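Local coordinates for protein mannan endo-1,4-beta-mannosidase (Bacillus subtilis, PDB 3CBW) that catalyses the endo-hydrolysis of beta-1,4-linked mannan, galactomannan and glucomannan, and so takes part in glucomannan degradation, at residues 172-177 with 182-187; 202-207 with 220-225; 235-238 with 242-245; 116-121 with 135-140. The protein carries 3 engineered substitutions. One frame throughout, in Å; residues are numbered along the deposited sequence. Where two conformers were deposited one is given.

Interaction 1: 172-177 with 182-187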
loop_
_atom_site.group_PDB
_atom_site.type_symbol
_atom_site.label_atom_id
_atom_site.label_comp_id
_atom_site.label_asym_id
_atom_site.label_seq_id
_atom_site.Cartn_x
_atom_site.Cartn_y
_atom_site.Cartn_z
ATOM N N ARG A 172 3.844 -0.340 1.853
ATOM C CA ARG A 172 2.837 0.576 2.370
ATOM C C ARG A 172 2.583 0.284 3.850
ATOM O O ARG A 172 1.600 -0.358 4.188
ATOM C CB ARG A 172 1.557 0.424 1.536
ATOM C CG ARG A 172 0.432 1.384 1.906
ATOM C CD ARG A 172 -0.733 1.228 0.940
ATOM N NE ARG A 172 -1.410 -0.066 1.026
ATOM C CZ ARG A 172 -2.531 -0.306 1.691
ATOM N NH1 ARG A 172 -3.147 0.656 2.361
ATOM N NH2 ARG A 172 -3.044 -1.518 1.687
ATOM N N PRO A 173 3.466 0.776 4.736
ATOM C CA PRO A 173 3.342 0.525 6.171
ATOM C C PRO A 173 2.458 1.566 6.862
ATOM O O PRO A 173 2.340 2.703 6.389
ATOM C CB PRO A 173 4.772 0.694 6.659
ATOM C CG PRO A 173 5.315 1.808 5.789
ATOM C CD PRO A 173 4.673 1.576 4.424
ATOM N N LEU A 174 1.857 1.187 7.990
ATOM C CA LEU A 174 1.219 2.158 8.892
ATOM C C LEU A 174 0.139 2.969 8.189
ATOM O O LEU A 174 0.045 4.191 8.339
ATOM C CB LEU A 174 2.263 3.082 9.518
ATOM C CG LEU A 174 3.417 2.431 10.273
ATOM C CD1 LEU A 174 4.392 3.510 10.693
ATOM C CD2 LEU A 174 2.936 1.642 11.480
ATOM N N HIS A 175 -0.716 2.263 7.452
ATOM C CA HIS A 175 -1.756 2.897 6.649
ATOM C C HIS A 175 -2.958 3.325 7.495
ATOM O O HIS A 175 -3.130 2.883 8.640
ATOM C CB HIS A 175 -2.178 1.945 5.528
ATOM C CG HIS A 175 -2.791 0.668 6.002
ATOM N ND1 HIS A 175 -2.119 -0.254 6.785
ATOM C CD2 HIS A 175 -4.002 0.126 5.728
ATOM C CE1 HIS A 175 -2.919 -1.285 7.007
ATOM N NE2 HIS A 175 -4.057 -1.089 6.364
ATOM N N GLU A 176 -3.774 4.211 6.932
ATOM C CA GLU A 176 -5.021 4.652 7.578
ATOM C C GLU A 176 -4.791 5.201 8.983
ATOM O O GLU A 176 -5.596 4.993 9.893
ATOM C CB GLU A 176 -6.078 3.543 7.578
ATOM C CG GLU A 176 -6.434 3.115 6.160
ATOM C CD GLU A 176 -7.301 1.871 6.064
ATOM O OE1 GLU A 176 -7.862 1.409 7.084
ATOM O OE2 GLU A 176 -7.407 1.329 4.929
ATOM N N MET A 177 -3.685 5.913 9.136
ATOM C CA MET A 177 -3.257 6.449 10.415
ATOM C C MET A 177 -4.147 7.578 10.933
ATOM O O MET A 177 -4.119 7.877 12.128
ATOM C CB MET A 177 -1.799 6.902 10.320
ATOM C CG MET A 177 -1.551 8.244 9.602
ATOM S SD MET A 177 -2.070 8.484 7.821
ATOM C CE MET A 177 -1.006 7.237 6.973
ATOM N N PHE A 182 -6.697 1.263 13.894
ATOM C CA PHE A 182 -5.386 0.634 14.121
ATOM C C PHE A 182 -4.641 1.284 15.280
ATOM O O PHE A 182 -4.761 2.484 15.519
ATOM C CB PHE A 182 -4.522 0.708 12.867
ATOM C CG PHE A 182 -5.090 -0.027 11.677
ATOM C CD1 PHE A 182 -5.511 -1.352 11.785
ATOM C CD2 PHE A 182 -5.144 0.592 10.435
ATOM C CE1 PHE A 182 -6.014 -2.040 10.671
ATOM C CE2 PHE A 182 -5.636 -0.082 9.321
ATOM C CZ PHE A 182 -6.061 -1.396 9.441
ATOM N N TRP A 183 -3.828 0.492 15.972
ATOM C CA TRP A 183 -3.136 0.997 17.157
ATOM C C TRP A 183 -2.209 2.184 16.863
ATOM O O TRP A 183 -1.963 3.013 17.742
ATOM C CB TRP A 183 -2.373 -0.123 17.867
ATOM C CG TRP A 183 -1.254 -0.757 17.073
ATOM C CD1 TRP A 183 -1.325 -1.906 16.335
ATOM C CD2 TRP A 183 0.105 -0.296 16.960
ATOM N NE1 TRP A 183 -0.101 -2.193 15.769
ATOM C CE2 TRP A 183 0.793 -1.225 16.136
ATOM C CE3 TRP A 183 0.810 0.806 17.466
ATOM C CZ2 TRP A 183 2.137 -1.068 15.790
ATOM C CZ3 TRP A 183 2.164 0.952 17.125
ATOM C CH2 TRP A 183 2.802 0.014 16.305
ATOM N N TRP A 184 -1.689 2.266 15.639
ATOM C CA TRP A 184 -0.732 3.315 15.288
ATOM C C TRP A 184 -1.382 4.647 14.894
ATOM O O TRP A 184 -0.682 5.633 14.653
ATOM C CB TRP A 184 0.194 2.831 14.172
ATOM C CG TRP A 184 -0.524 2.417 12.906
ATOM C CD1 TRP A 184 -0.968 3.241 11.895
ATOM C CD2 TRP A 184 -0.828 1.077 12.502
ATOM N NE1 TRP A 184 -1.548 2.484 10.906
ATOM C CE2 TRP A 184 -1.472 1.156 11.247
ATOM C CE3 TRP A 184 -0.644 -0.185 13.096
ATOM C CZ2 TRP A 184 -1.910 0.022 10.557
ATOM C CZ3 TRP A 184 -1.098 -1.307 12.423
ATOM C CH2 TRP A 184 -1.726 -1.194 11.161
ATOM N N GLY A 185 -2.713 4.668 14.811
ATOM C CA GLY A 185 -3.449 5.842 14.324
ATOM C C GLY A 185 -3.981 6.744 15.433
ATOM O O GLY A 185 -3.484 6.741 16.562
ATOM N N LEU A 186 -4.987 7.547 15.101
ATOM C CA LEU A 186 -5.666 8.381 16.083
ATOM C C LEU A 186 -6.487 7.515 17.033
ATOM O O LEU A 186 -6.756 6.351 16.756
ATOM C CB LEU A 186 -6.574 9.393 15.378
ATOM C CG LEU A 186 -5.893 10.551 14.663
ATOM C CD1 LEU A 186 -6.947 11.403 13.963
ATOM C CD2 LEU A 186 -5.086 11.393 15.648
ATOM N N THR A 187 -6.910 8.104 18.146
ATOM C CA THR A 187 -7.603 7.337 19.179
ATOM C C THR A 187 -9.105 7.603 19.241
ATOM O O THR A 187 -9.864 6.789 19.769
ATOM C CB THR A 187 -6.984 7.553 20.567
ATOM O OG1 THR A 187 -7.027 8.943 20.902
ATOM C CG2 THR A 187 -5.536 7.044 20.586
HETATM O O HOH W 1 -6.680 3.504 12.030
#
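The indole of W184 is pressed between L174 and F182, and its NE1 donates to H175 O over 2.8 Å. That bond is fairly straight (156° at the hydrogen); the oxygen lies close to the indole plane, although the donor is tilted out of the carbonyl plane. Over one face of the indole, L174 CA makes a CH-pi contact 3.8 Å from the centroid of the five-membered ring. L174 CD2 adds apolar contact with W184 CG, while F182 CB sits over the centre of the opposite face. H175 has CG between its backbone N and carbonyl carbon (chi1 63°), a torsion that carries the imidazole to F182 and W184. F182 CE2 lies over one imidazole face, 3.5 Å from H175 NE2, with ring planes 49° apart. The same CE2 touches E176 OE1 at 3.5 Å.

Around this aromatic cluster the backbones are tied by a weak bond from L186 N to M177 O (3.1 Å) and by a water that donates to E176 O and accepts from F182 N. A type I turn from F182 to G185 brings G185 against M177 O, where a CB would clash.

Farther out, W181 NE1 bonds to E176 OE1, H114 meets the H175 ring edge-to-face, and R172 forms salt bridges with D249 and E275. As in related family 26 enzymes, E176 is probably the proton donor and E275 the nucleophile, which H175 keeps in position. Gripping H175 O with a buried indole N-H should help fix the H175-E176 peptide, and with it the base of the E176 side chain.

Interaction 2: 202-207 with 220-225; sequences QLYKKI and LIWVYS
Two first torsions bring Y204 and W222 together: the tyrosine CG points opposite its own amide nitrogen (chi1 -174°), projecting the ring from helix 202-207, while W222 CG stands beside its own N (chi1 -70°). The two side chains run alongside each other, pointing opposite ways. Y204 OH arrives at the indole edge, near its plane, 3.6 Å from W222 CE3, and also touches W222 CB. No hydrogen bond links the segments; the buried hydroxyl is instead bonded to Y242 O. At the far end of the indole, W222 CH2 abuts the helix backbone at I207 O (3.8 Å) and packs more loosely on I207 CG2 (4.2 Å). F171 meets the indole edge-to-face. Cutting W222 back to an alanine would spare the CB contact but would probably open a gap between strand and helix, taking the indole away from I207 and from the Y204 hydroxyl. The axes of helix segment 202-207 and strand 220-224 run antiparallel, at 169°, and approach to 11.7 Å, a span filled by these large aromatic groups. Strand 169-172, helix 194-214 and strand 220-224 form a beta-alpha-beta crossover between adjacent parallel strands, the repeating architecture of a TIM barrel.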
loop_
_atom_site.group_PDB
_atom_site.type_symbol
_atom_site.label_atom_id
_atom_site.label_comp_id
_atom_site.label_asym_id
_atom_site.label_seq_id
_atom_site.Cartn_x
_atom_site.Cartn_y
_atom_site.Cartn_z
ATOM N N GLN A 202 7.275 9.932 13.918
ATOM C CA GLN A 202 8.440 9.262 14.488
ATOM C C GLN A 202 8.425 7.767 14.207
ATOM O O GLN A 202 9.456 7.187 13.870
ATOM C CB GLN A 202 8.510 9.532 15.983
ATOM C CG GLN A 202 8.824 10.976 16.307
ATOM C CD GLN A 202 8.742 11.266 17.792
ATOM O OE1 GLN A 202 9.390 10.605 18.593
ATOM N NE2 GLN A 202 7.928 12.250 18.165
ATOM N N LEU A 203 7.257 7.143 14.317
ATOM C CA LEU A 203 7.140 5.712 14.067
ATOM C C LEU A 203 7.383 5.366 12.597
ATOM O O LEU A 203 8.079 4.395 12.285
ATOM C CB LEU A 203 5.768 5.210 14.531
ATOM C CG LEU A 203 5.510 3.707 14.370
ATOM C CD1 LEU A 203 6.470 2.859 15.214
ATOM C CD2 LEU A 203 4.069 3.387 14.732
ATOM N N TYR A 204 6.820 6.163 11.697
ATOM C CA TYR A 204 7.035 5.940 10.283
ATOM C C TYR A 204 8.533 6.058 9.975
ATOM O O TYR A 204 9.103 5.201 9.286
ATOM C CB TYR A 204 6.216 6.934 9.472
ATOM C CG TYR A 204 6.273 6.689 7.989
ATOM C CD1 TYR A 204 5.168 6.205 7.292
ATOM C CD2 TYR A 204 7.436 6.973 7.276
ATOM C CE1 TYR A 204 5.242 6.003 5.905
ATOM C CE2 TYR A 204 7.523 6.766 5.938
ATOM C CZ TYR A 204 6.443 6.279 5.255
ATOM O OH TYR A 204 6.580 6.138 3.901
ATOM N N LYS A 205 9.176 7.103 10.489
ATOM C CA LYS A 205 10.606 7.295 10.249
ATOM C C LYS A 205 11.443 6.182 10.870
ATOM O O LYS A 205 12.451 5.786 10.299
ATOM C CB LYS A 205 11.056 8.653 10.754
ATOM C CG LYS A 205 10.468 9.809 9.990
ATOM C CD LYS A 205 10.997 11.084 10.585
ATOM C CE LYS A 205 10.205 12.284 10.195
ATOM N NZ LYS A 205 10.700 13.437 10.996
ATOM N N LYS A 206 11.018 5.666 12.020
ATOM C CA LYS A 206 11.711 4.545 12.657
ATOM C C LYS A 206 11.677 3.314 11.750
ATOM O O LYS A 206 12.682 2.617 11.571
ATOM C CB LYS A 206 11.050 4.249 13.995
ATOM C CG LYS A 206 11.631 3.092 14.772
ATOM C CD LYS A 206 10.983 3.042 16.151
ATOM C CE LYS A 206 11.551 1.957 17.003
ATOM N NZ LYS A 206 12.829 2.359 17.659
ATOM N N ILE A 207 10.521 3.049 11.153
ATOM C CA ILE A 207 10.428 1.932 10.225
ATOM C C ILE A 207 11.248 2.212 8.957
ATOM O O ILE A 207 11.943 1.323 8.457
ATOM C CB ILE A 207 8.968 1.569 9.904
ATOM C CG1 ILE A 207 8.268 1.077 11.181
ATOM C CG2 ILE A 207 8.904 0.542 8.764
ATOM C CD1 ILE A 207 6.830 0.645 10.985
ATOM N N LEU A 220 12.647 -0.906 -2.113
ATOM C CA LEU A 220 11.354 -0.452 -1.593
ATOM C C LEU A 220 10.962 0.921 -2.105
ATOM O O LEU A 220 11.773 1.851 -2.156
ATOM C CB LEU A 220 11.366 -0.410 -0.060
ATOM C CG LEU A 220 11.771 -1.699 0.662
ATOM C CD1 LEU A 220 11.729 -1.528 2.166
ATOM C CD2 LEU A 220 10.874 -2.867 0.223
ATOM N N ILE A 221 9.693 1.011 -2.495
ATOM C CA ILE A 221 9.042 2.263 -2.879
ATOM C C ILE A 221 8.028 2.528 -1.776
ATOM O O ILE A 221 7.147 1.712 -1.525
ATOM C CB ILE A 221 8.370 2.112 -4.258
ATOM C CG1 ILE A 221 9.443 1.923 -5.346
ATOM C CG2 ILE A 221 7.475 3.317 -4.568
ATOM C CD1 ILE A 221 8.891 1.613 -6.727
ATOM N N TRP A 222 8.187 3.653 -1.091
ATOM C CA TRP A 222 7.483 3.932 0.156
ATOM C C TRP A 222 6.157 4.641 -0.074
ATOM O O TRP A 222 6.120 5.704 -0.717
ATOM C CB TRP A 222 8.399 4.760 1.069
ATOM C CG TRP A 222 9.530 3.927 1.574
ATOM C CD1 TRP A 222 10.670 3.600 0.899
ATOM C CD2 TRP A 222 9.591 3.253 2.829
ATOM N NE1 TRP A 222 11.451 2.778 1.674
ATOM C CE2 TRP A 222 10.813 2.550 2.864
ATOM C CE3 TRP A 222 8.750 3.205 3.947
ATOM C CZ2 TRP A 222 11.212 1.798 3.970
ATOM C CZ3 TRP A 222 9.150 2.454 5.048
ATOM C CH2 TRP A 222 10.358 1.746 5.043
ATOM N N VAL A 223 5.077 4.060 0.456
ATOM C CA VAL A 223 3.716 4.549 0.182
ATOM C C VAL A 223 3.057 5.044 1.471
ATOM O O VAL A 223 2.997 4.309 2.457
ATOM C CB VAL A 223 2.856 3.447 -0.483
ATOM C CG1 VAL A 223 1.469 3.959 -0.867
ATOM C CG2 VAL A 223 3.581 2.856 -1.710
ATOM N N TYR A 224 2.545 6.279 1.442
ATOM C CA TYR A 224 1.851 6.923 2.573
ATOM C C TYR A 224 0.373 6.954 2.238
ATOM O O TYR A 224 -0.008 7.584 1.244
ATOM C CB TYR A 224 2.405 8.342 2.714
ATOM C CG TYR A 224 1.615 9.279 3.604
ATOM C CD1 TYR A 224 1.710 9.191 4.999
ATOM C CD2 TYR A 224 0.802 10.275 3.057
ATOM C CE1 TYR A 224 0.998 10.046 5.825
ATOM C CE2 TYR A 224 0.077 11.134 3.893
ATOM C CZ TYR A 224 0.193 11.013 5.264
ATOM O OH TYR A 224 -0.501 11.853 6.099
ATOM N N SER A 225 -0.453 6.318 3.072
ATOM C CA SER A 225 -1.846 6.050 2.699
ATOM C C SER A 225 -2.867 6.341 3.806
ATOM O O SER A 225 -3.376 5.427 4.460
ATOM C CB SER A 225 -2.001 4.613 2.174
ATOM O OG SER A 225 -1.544 3.649 3.110
#

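Interaction 3: 235-238 with 242-245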
loop_
_atom_site.group_PDB
_atom_site.type_symbol
_atom_site.label_atom_id
_atom_site.label_comp_id
_atom_site.label_asym_id
_atom_site.label_seq_id
_atom_site.Cartn_x
_atom_site.Cartn_y
_atom_site.Cartn_z
ATOM N N ASP A 235 -1.612 15.929 7.700
ATOM C CA ASP A 235 -0.957 16.250 8.962
ATOM C C ASP A 235 0.032 15.169 9.378
ATOM O O ASP A 235 1.030 15.460 10.022
ATOM C CB ASP A 235 -1.984 16.502 10.076
ATOM C CG ASP A 235 -2.759 17.801 9.887
ATOM O OD1 ASP A 235 -2.340 18.663 9.090
ATOM O OD2 ASP A 235 -3.800 17.956 10.555
ATOM N N PHE A 236 -0.235 13.930 8.982
ATOM C CA PHE A 236 0.608 12.804 9.350
ATOM C C PHE A 236 1.791 12.576 8.412
ATOM O O PHE A 236 2.574 11.668 8.626
ATOM C CB PHE A 236 -0.244 11.542 9.405
ATOM C CG PHE A 236 -1.207 11.503 10.557
ATOM C CD1 PHE A 236 -0.799 11.013 11.788
ATOM C CD2 PHE A 236 -2.520 11.915 10.394
ATOM C CE1 PHE A 236 -1.679 10.956 12.851
ATOM C CE2 PHE A 236 -3.395 11.861 11.445
ATOM C CZ PHE A 236 -2.974 11.380 12.675
ATOM N N TYR A 237 1.922 13.403 7.388
ATOM C CA TYR A 237 2.954 13.182 6.376
ATOM C C TYR A 237 4.328 13.326 7.009
ATOM O O TYR A 237 4.637 14.367 7.566
ATOM C CB TYR A 237 2.787 14.224 5.293
ATOM C CG TYR A 237 3.705 14.124 4.111
ATOM C CD1 TYR A 237 3.706 13.002 3.283
ATOM C CD2 TYR A 237 4.524 15.197 3.770
ATOM C CE1 TYR A 237 4.522 12.940 2.160
ATOM C CE2 TYR A 237 5.334 15.150 2.654
ATOM C CZ TYR A 237 5.323 14.023 1.855
ATOM O OH TYR A 237 6.110 13.996 0.739
ATOM N N PRO A 238 5.158 12.268 6.962
ATOM C CA PRO A 238 6.430 12.351 7.665
ATOM C C PRO A 238 7.484 13.209 6.971
ATOM O O PRO A 238 8.471 13.583 7.608
ATOM C CB PRO A 238 6.875 10.896 7.746
ATOM C CG PRO A 238 6.276 10.259 6.562
ATOM C CD PRO A 238 4.939 10.939 6.366
ATOM N N TYR A 242 10.911 10.565 3.049
ATOM C CA TYR A 242 10.519 9.253 3.547
ATOM C C TYR A 242 9.390 8.632 2.745
ATOM O O TYR A 242 8.963 7.530 3.085
ATOM C CB TYR A 242 10.100 9.316 5.025
ATOM C CG TYR A 242 11.045 10.123 5.888
ATOM C CD1 TYR A 242 12.325 9.663 6.212
ATOM C CD2 TYR A 242 10.693 11.409 6.296
ATOM C CE1 TYR A 242 13.187 10.443 7.000
ATOM C CE2 TYR A 242 11.540 12.182 7.063
ATOM C CZ TYR A 242 12.776 11.700 7.399
ATOM O OH TYR A 242 13.605 12.494 8.162
ATOM N N VAL A 243 8.898 9.326 1.716
ATOM C CA VAL A 243 7.694 8.898 0.995
ATOM C C VAL A 243 7.911 9.054 -0.491
ATOM O O VAL A 243 8.290 10.126 -0.965
ATOM C CB VAL A 243 6.459 9.752 1.405
ATOM C CG1 VAL A 243 5.236 9.375 0.571
ATOM C CG2 VAL A 243 6.134 9.574 2.885
ATOM N N ASP A 244 7.643 7.987 -1.231
ATOM C CA ASP A 244 7.688 8.022 -2.693
ATOM C C ASP A 244 6.328 8.291 -3.341
ATOM O O ASP A 244 6.248 9.007 -4.347
ATOM C CB ASP A 244 8.248 6.702 -3.237
ATOM C CG ASP A 244 9.703 6.512 -2.885
ATOM O OD1 ASP A 244 10.517 7.376 -3.270
ATOM O OD2 ASP A 244 10.044 5.501 -2.234
ATOM N N ILE A 245 5.274 7.690 -2.784
ATOM C CA ILE A 245 3.923 7.748 -3.352
ATOM C C ILE A 245 2.968 8.071 -2.230
ATOM O O ILE A 245 3.090 7.520 -1.136
ATOM C CB ILE A 245 3.529 6.389 -4.019
ATOM C CG1 ILE A 245 4.418 6.116 -5.237
ATOM C CG2 ILE A 245 2.041 6.335 -4.400
ATOM C CD1 ILE A 245 4.266 4.738 -5.856
#
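The ring of Y242 receives P238 O at its edge, close to the ring plane, where the oxygen lies 3.4 Å from Y242 CD2 and equally near CE2. This may be a mildly favourable electrostatic contact, since aromatic C-H groups carry a slight positive charge. The second flat group, the Y237 ring, is met obliquely by V243, and edge-to-face by Y224 of the neighbouring strand.

V243 supplies the apolar centre. Its CG1 is anti to the backbone N (chi1 176°), which leaves CG2 beside that N and turned to the other segment. CG2 is lodged against both Y237 CE1, at 3.8 Å, and P238 CG, at 3.7 Å. The proline ring and the valine cross at about a right angle, and CG2 is the valine atom nearest both partners. P238 CB makes a slacker contact with Y242 CD2 (4.1 Å). The proline and valine are buried; the two tyrosines are partly exposed.

No hydrogen bond joins the two segments, yet segment 242-245 is held from outside: V243 O is bonded by K269 NZ, and the D244 carboxylate accepts from W222 N. Swapping Y242 for a serine would probably leave P238 O and CB without the ring beside them and open a gap at this side of the loop. Y204 also packs on P238 and V243, so helix 194-214 backs the contact. These segments belong to the link between strands 220-224 and 245-252, parallel neighbours in the TIM barrel; this link contains no regular helix, unlike the usual barrel connection.

Interaction 4: 116-121 with 135-140; sequences ANPAFQ and KKILDS. Engineered in segment 135-140: K136 (natural residue Asn).
P118 and I137 pack where an Asx turn meets helix 131-138, on the connection that follows barrel strand 108-114. The tight part is small and apolar. P118 CG rests in the fork of the isoleucine, 3.7 Å from I137 CD1 and 3.8 Å from I137 CG2, and the two side chains cross at about a right angle. I137 has CG1 beside its backbone N (chi1 -66°) and is extended beyond it, so CD1 is carried over the turn as far as A119 N, at 3.9 Å. W183 also packs on P118, while I129, E144 and L148 touch I137, giving both residues buried surroundings.

Toward solvent the contact slackens. A119 CB reaches I137 CD1 only at 4.2 Å, and A119 is itself partly exposed. On the helix, K135 and the engineered lysine K136 are exposed and take no part, leaving I137 to carry the helical side of the contact.

What shapes the turn is polar. F120 N bonds to N117 O, closing a type I beta turn, and P118 O is held by R147 NH1. N117 ND2 bonds to H124 O, which with the Asx bond pins both ends of the amide and should restrict its rotation. The apolar methyl of I137 thus covers a turn that has several polar groups engaged, among them N117 O, both N117 amide atoms and P118 O. In the Asx bond itself, A119 N donates to N117 OD1 over 3.0 Å with an angle of 155° at the hydrogen, the donor standing above the plane of the N117 side-chain carbonyl, 36° out of it.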
loop_
_atom_site.group_PDB
_atom_site.type_symbol
_atom_site.label_atom_id
_atom_site.label_comp_id
_atom_site.label_asym_id
_atom_site.label_seq_id
_atom_site.Cartn_x
_atom_site.Cartn_y
_atom_site.Cartn_z
ATOM N N ALA A 116 0.561 -6.497 14.554
ATOM C CA ALA A 116 0.199 -6.686 15.955
ATOM C C ALA A 116 0.701 -5.494 16.763
ATOM O O ALA A 116 1.603 -4.762 16.331
ATOM C CB ALA A 116 0.777 -7.988 16.478
ATOM N N ASN A 117 0.108 -5.315 17.940
ATOM C CA ASN A 117 0.292 -4.134 18.763
ATOM C C ASN A 117 1.345 -4.395 19.829
ATOM O O ASN A 117 1.096 -5.139 20.783
ATOM C CB ASN A 117 -1.051 -3.824 19.417
ATOM C CG ASN A 117 -1.056 -2.557 20.225
ATOM O OD1 ASN A 117 -0.016 -2.015 20.596
ATOM N ND2 ASN A 117 -2.267 -2.077 20.524
ATOM N N PRO A 118 2.524 -3.769 19.690
ATOM C CA PRO A 118 3.614 -4.066 20.628
ATOM C C PRO A 118 3.428 -3.465 22.025
ATOM O O PRO A 118 4.268 -3.682 22.892
ATOM C CB PRO A 118 4.846 -3.506 19.917
ATOM C CG PRO A 118 4.324 -2.394 19.078
ATOM C CD PRO A 118 2.932 -2.786 18.666
ATOM N N ALA A 119 2.336 -2.743 22.260
ATOM C CA ALA A 119 1.984 -2.372 23.638
ATOM C C ALA A 119 1.511 -3.596 24.421
ATOM O O ALA A 119 1.412 -3.549 25.654
ATOM C CB ALA A 119 0.921 -1.275 23.655
ATOM N N PHE A 120 1.220 -4.683 23.710
ATOM C CA PHE A 120 0.723 -5.932 24.279
ATOM C C PHE A 120 1.675 -7.077 23.966
ATOM O O PHE A 120 2.548 -6.960 23.105
ATOM C CB PHE A 120 -0.662 -6.260 23.705
ATOM C CG PHE A 120 -1.735 -5.310 24.134
ATOM C CD1 PHE A 120 -2.518 -5.590 25.253
ATOM C CD2 PHE A 120 -1.972 -4.135 23.427
ATOM C CE1 PHE A 120 -3.525 -4.711 25.659
ATOM C CE2 PHE A 120 -2.963 -3.246 23.817
ATOM C CZ PHE A 120 -3.747 -3.534 24.943
ATOM N N GLN A 121 1.497 -8.194 24.662
ATOM C CA GLN A 121 2.326 -9.365 24.440
ATOM C C GLN A 121 2.235 -9.852 22.986
ATOM O O GLN A 121 3.231 -10.274 22.399
ATOM C CB GLN A 121 1.929 -10.470 25.425
ATOM C CG GLN A 121 2.708 -11.767 25.269
ATOM C CD GLN A 121 2.149 -12.676 24.189
ATOM O OE1 GLN A 121 0.943 -12.675 23.915
ATOM N NE2 GLN A 121 3.025 -13.458 23.566
ATOM N N LYS A 135 4.874 6.182 23.085
ATOM C CA LYS A 135 6.257 6.619 23.318
ATOM C C LYS A 135 7.165 5.449 23.658
ATOM O O LYS A 135 8.320 5.419 23.224
ATOM C CB LYS A 135 6.336 7.673 24.425
ATOM C CG LYS A 135 5.847 9.043 24.017
ATOM C CD LYS A 135 5.709 9.971 25.221
ATOM C CE LYS A 135 5.532 11.409 24.773
ATOM N NZ LYS A 135 6.816 11.993 24.287
ATOM N N LYS A 136 6.666 4.496 24.439
ATOM C CA LYS A 136 7.460 3.319 24.792
ATOM C C LYS A 136 7.802 2.481 23.561
ATOM O O LYS A 136 8.920 1.980 23.436
ATOM C CB LYS A 136 6.741 2.463 25.827
ATOM C CG LYS A 136 6.613 3.146 27.183
ATOM C CD LYS A 136 5.877 2.269 28.184
ATOM C CE LYS A 136 5.860 2.897 29.576
ATOM N NZ LYS A 136 5.192 1.993 30.544
ATOM N N ILE A 137 6.840 2.336 22.652
ATOM C CA ILE A 137 7.043 1.584 21.412
ATOM C C ILE A 137 8.191 2.168 20.584
ATOM O O ILE A 137 8.928 1.431 19.929
ATOM C CB ILE A 137 5.726 1.532 20.588
ATOM C CG1 ILE A 137 4.670 0.710 21.348
ATOM C CG2 ILE A 137 5.984 1.005 19.154
ATOM C CD1 ILE A 137 3.257 0.741 20.741
ATOM N N LEU A 138 8.348 3.487 20.630
ATOM C CA LEU A 138 9.381 4.191 19.868
ATOM C C LEU A 138 10.772 4.022 20.446
ATOM O O LEU A 138 11.768 4.272 19.764
ATOM C CB LEU A 138 9.042 5.677 19.774
ATOM C CG LEU A 138 7.827 5.974 18.900
ATOM C CD1 LEU A 138 7.390 7.403 19.086
ATOM C CD2 LEU A 138 8.167 5.716 17.443
ATOM N N ASP A 139 10.830 3.590 21.700
ATOM C CA ASP A 139 12.063 3.502 22.463
ATOM C C ASP A 139 12.542 2.062 22.406
ATOM O O ASP A 139 11.958 1.185 23.034
ATOM C CB ASP A 139 11.779 3.955 23.902
ATOM C CG ASP A 139 12.985 3.854 24.825
ATOM O OD1 ASP A 139 14.026 3.277 24.440
ATOM O OD2 ASP A 139 12.854 4.347 25.963
ATOM N N SER A 140 13.612 1.831 21.644
ATOM C CA SER A 140 14.137 0.483 21.412
ATOM C C SER A 140 14.582 -0.245 22.686
ATOM O O SER A 140 14.771 -1.462 22.675
ATOM C CB SER A 140 15.283 0.519 20.393
ATOM O OG SER A 140 14.791 0.821 19.095
#

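How the interactions relate
Interactions 1, 2 and 3 are joined at the barrel strands: E176 N to S225 O (2.8 Å) probably bonds the proposed proton donor's backbone to the residue just past strand 220-224, and W222 O and D244 N (2.8 Å), a probable bond, tie that strand to the residue just before strand 245-252. Interactions 1 and 3 also touch directly, M177 CG lying 3.4 Å from F236 CG. Interaction 4 is more peripheral; its I137 CD1 meets W183 CZ3 of interaction 1 at 3.8 Å, and S140 OG lies 2.9 Å from K206 NZ of interaction 2. Interactions 3 and 4 do not touch; their nearest atoms are about 11 Å apart. Interaction 1 alone contains proposed catalytic-site residues, with the others packed around it.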